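Local coordinates for UPF0270 protein PA3463 (Pseudomonas aeruginosa, PDB 1Y0N) that is of unknown function and belongs to the uncharacterised UPF0270 family, a small protein whose helices pack against a three-stranded antiparallel sheet, at residues Ile5-Leu10 / His45-Gly50. Sequence-based numbering, arbitrary orientation.
Sequences IPHDLL and HALRRG
His7 and Leu47 illustrate how one aromatic side chain can join a loop to the end of a helix without a polar bond between them. The loop leaves strand 3-4 at Ile5, whose backbone pairs with Ile54 and whose side chain lies on the sheet. Pro6 follows, and its carbonyl accepts the N-H of Leu9 in the short 3-10 turn of residues 7-9. From the first residue of that turn, His7 extends its side chain to helix 36-48. CG sits between the backbone N and the carbonyl carbon (chi1 63°), which sets the imidazole against the side of the last helical turn, at Leu47 and Arg48. Leu47 CB lies above one ring face, 4.2 Å from the centroid and 19° off the normal, a CH-pi contact. Leu47 CD1 reaches back to His7 CB at 4.0 Å, as the two side chains run past each other in opposite directions. Near the rim, His7 CE1 comes within 3.5 Å of Leu47 O, the carbonyl that receives Gly50 N in the Schellman motif ending the helix. Arg48 adds its CG, 4.2 Å from His7 NE2. Asp8, next along the loop, sets OD1 3.7 Å above the centre of the opposite ring face, so the imidazole is sandwiched between an aliphatic carbon and a carboxylate oxygen. Leu47 itself is buried among Leu15, Leu19 and Leu65, whereas His7 ND1 hydrogen-bonds a glycerol, probably from the crystallisation liquor. The chemistry implies a link held by dispersion and CH-pi contact, with the ring's polar ND1 satisfied outside it.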
loop_
_atom_site.group_PDB
_atom_site.type_symbol
_atom_site.label_atom_id
_atom_site.label_comp_id
_atom_site.label_asym_id
_atom_site.label_seq_id
_atom_site.Cartn_x
_atom_site.Cartn_y
_atom_site.Cartn_z
ATOM N N ILE A 5 0.019 8.358 -1.635
ATOM C CA ILE A 5 1.324 8.750 -1.127
ATOM C C ILE A 5 2.423 7.731 -1.527
ATOM O O ILE A 5 2.260 6.505 -1.313
ATOM C CB ILE A 5 1.341 9.014 0.403
ATOM C CG1 ILE A 5 0.882 7.818 1.213
ATOM C CG2 ILE A 5 0.443 10.185 0.763
ATOM C CD1 ILE A 5 0.779 8.159 2.704
ATOM N N PRO A 6 3.518 8.215 -2.136
ATOM C CA PRO A 6 4.532 7.259 -2.582
ATOM C C PRO A 6 5.108 6.478 -1.391
ATOM O O PRO A 6 5.395 7.071 -0.360
ATOM C CB PRO A 6 5.587 8.146 -3.276
ATOM C CG PRO A 6 5.345 9.506 -2.778
ATOM C CD PRO A 6 3.871 9.594 -2.481
ATOM N N HIS A 7 5.302 5.167 -1.563
ATOM C CA HIS A 7 5.810 4.287 -0.494
ATOM C C HIS A 7 7.149 4.744 0.112
ATOM O O HIS A 7 7.376 4.587 1.318
ATOM C CB HIS A 7 5.907 2.815 -0.985
ATOM C CG HIS A 7 6.875 2.617 -2.132
ATOM N ND1 HIS A 7 6.524 2.825 -3.449
ATOM C CD2 HIS A 7 8.181 2.275 -2.146
ATOM C CE1 HIS A 7 7.572 2.607 -4.228
ATOM N NE2 HIS A 7 8.591 2.273 -3.461
ATOM N N ASP A 8 8.002 5.324 -0.742
ATOM C CA ASP A 8 9.350 5.784 -0.358
ATOM C C ASP A 8 9.326 7.066 0.482
ATOM O O ASP A 8 10.334 7.463 1.052
ATOM C CB ASP A 8 10.245 5.963 -1.588
ATOM C CG ASP A 8 9.564 6.699 -2.722
ATOM O OD1 ASP A 8 8.718 6.091 -3.449
ATOM O OD2 ASP A 8 9.907 7.880 -2.924
ATOM N N LEU A 9 8.146 7.662 0.600
ATOM C CA LEU A 9 7.957 8.813 1.474
ATOM C C LEU A 9 7.627 8.318 2.891
ATOM O O LEU A 9 7.702 9.093 3.834
ATOM C CB LEU A 9 6.841 9.702 0.913
ATOM C CG LEU A 9 6.594 11.095 1.499
ATOM C CD1 LEU A 9 7.789 11.996 1.151
ATOM C CD2 LEU A 9 5.278 11.666 0.978
ATOM N N LEU A 10 7.309 7.027 3.043
ATOM C CA LEU A 10 6.808 6.499 4.317
ATOM C C LEU A 10 7.868 6.127 5.328
ATOM O O LEU A 10 8.954 5.640 5.015
ATOM C CB LEU A 10 5.835 5.325 4.167
ATOM C CG LEU A 10 4.412 5.617 3.714
ATOM C CD1 LEU A 10 3.643 4.343 3.692
ATOM C CD2 LEU A 10 3.676 6.661 4.554
ATOM N N HIS A 45 7.750 -5.464 -4.059
ATOM C CA HIS A 45 8.032 -5.434 -5.511
ATOM C C HIS A 45 6.848 -4.800 -6.257
ATOM O O HIS A 45 7.046 -3.984 -7.161
ATOM C CB HIS A 45 8.261 -6.840 -6.017
ATOM C CG HIS A 45 8.796 -6.904 -7.414
ATOM N ND1 HIS A 45 10.005 -6.368 -7.772
ATOM C CD2 HIS A 45 8.291 -7.485 -8.531
ATOM C CE1 HIS A 45 10.228 -6.608 -9.053
ATOM N NE2 HIS A 45 9.192 -7.262 -9.540
ATOM N N ALA A 46 5.640 -5.212 -5.881
ATOM C CA ALA A 46 4.387 -4.694 -6.454
ATOM C C ALA A 46 4.332 -3.165 -6.219
ATOM O O ALA A 46 3.958 -2.405 -7.136
ATOM C CB ALA A 46 3.196 -5.380 -5.843
ATOM N N LEU A 47 4.786 -2.697 -5.027
ATOM C CA LEU A 47 4.845 -1.228 -4.762
ATOM C C LEU A 47 5.871 -0.539 -5.656
ATOM O O LEU A 47 5.597 0.571 -6.265
ATOM C CB LEU A 47 5.213 -0.931 -3.282
ATOM C CG LEU A 47 4.132 -1.151 -2.226
ATOM C CD1 LEU A 47 4.914 -1.054 -0.911
ATOM C CD2 LEU A 47 3.101 0.003 -2.406
ATOM N N ARG A 48 7.045 -1.187 -5.777
ATOM C CA ARG A 48 8.071 -0.700 -6.720
ATOM C C ARG A 48 7.602 -0.662 -8.195
ATOM O O ARG A 48 7.998 0.234 -8.966
ATOM C CB ARG A 48 9.409 -1.478 -6.629
ATOM C CG ARG A 48 10.154 -1.195 -5.283
ATOM C CD ARG A 48 11.546 -1.861 -5.260
ATOM N NE ARG A 48 11.485 -3.310 -5.483
ATOM C CZ ARG A 48 11.597 -4.237 -4.515
ATOM N NH1 ARG A 48 11.685 -3.880 -3.236
ATOM N NH2 ARG A 48 11.584 -5.528 -4.849
ATOM N N ARG A 49 6.800 -1.628 -8.591
ATOM C CA ARG A 49 6.272 -1.656 -9.996
ATOM C C ARG A 49 5.011 -0.739 -10.188
ATOM O O ARG A 49 4.435 -0.629 -11.299
ATOM C CB ARG A 49 5.915 -3.097 -10.371
ATOM C CG ARG A 49 7.125 -4.100 -10.493
ATOM C CD ARG A 49 6.619 -5.421 -10.880
ATOM N NE ARG A 49 5.754 -5.266 -12.029
ATOM C CZ ARG A 49 6.158 -5.205 -13.313
ATOM N NH1 ARG A 49 7.436 -5.429 -13.647
ATOM N NH2 ARG A 49 5.253 -4.947 -14.248
ATOM N N GLY A 50 4.581 -0.109 -9.114
ATOM C CA GLY A 50 3.339 0.675 -9.089
ATOM C C GLY A 50 2.062 -0.098 -9.284
ATOM O O GLY A 50 1.016 0.501 -9.571
#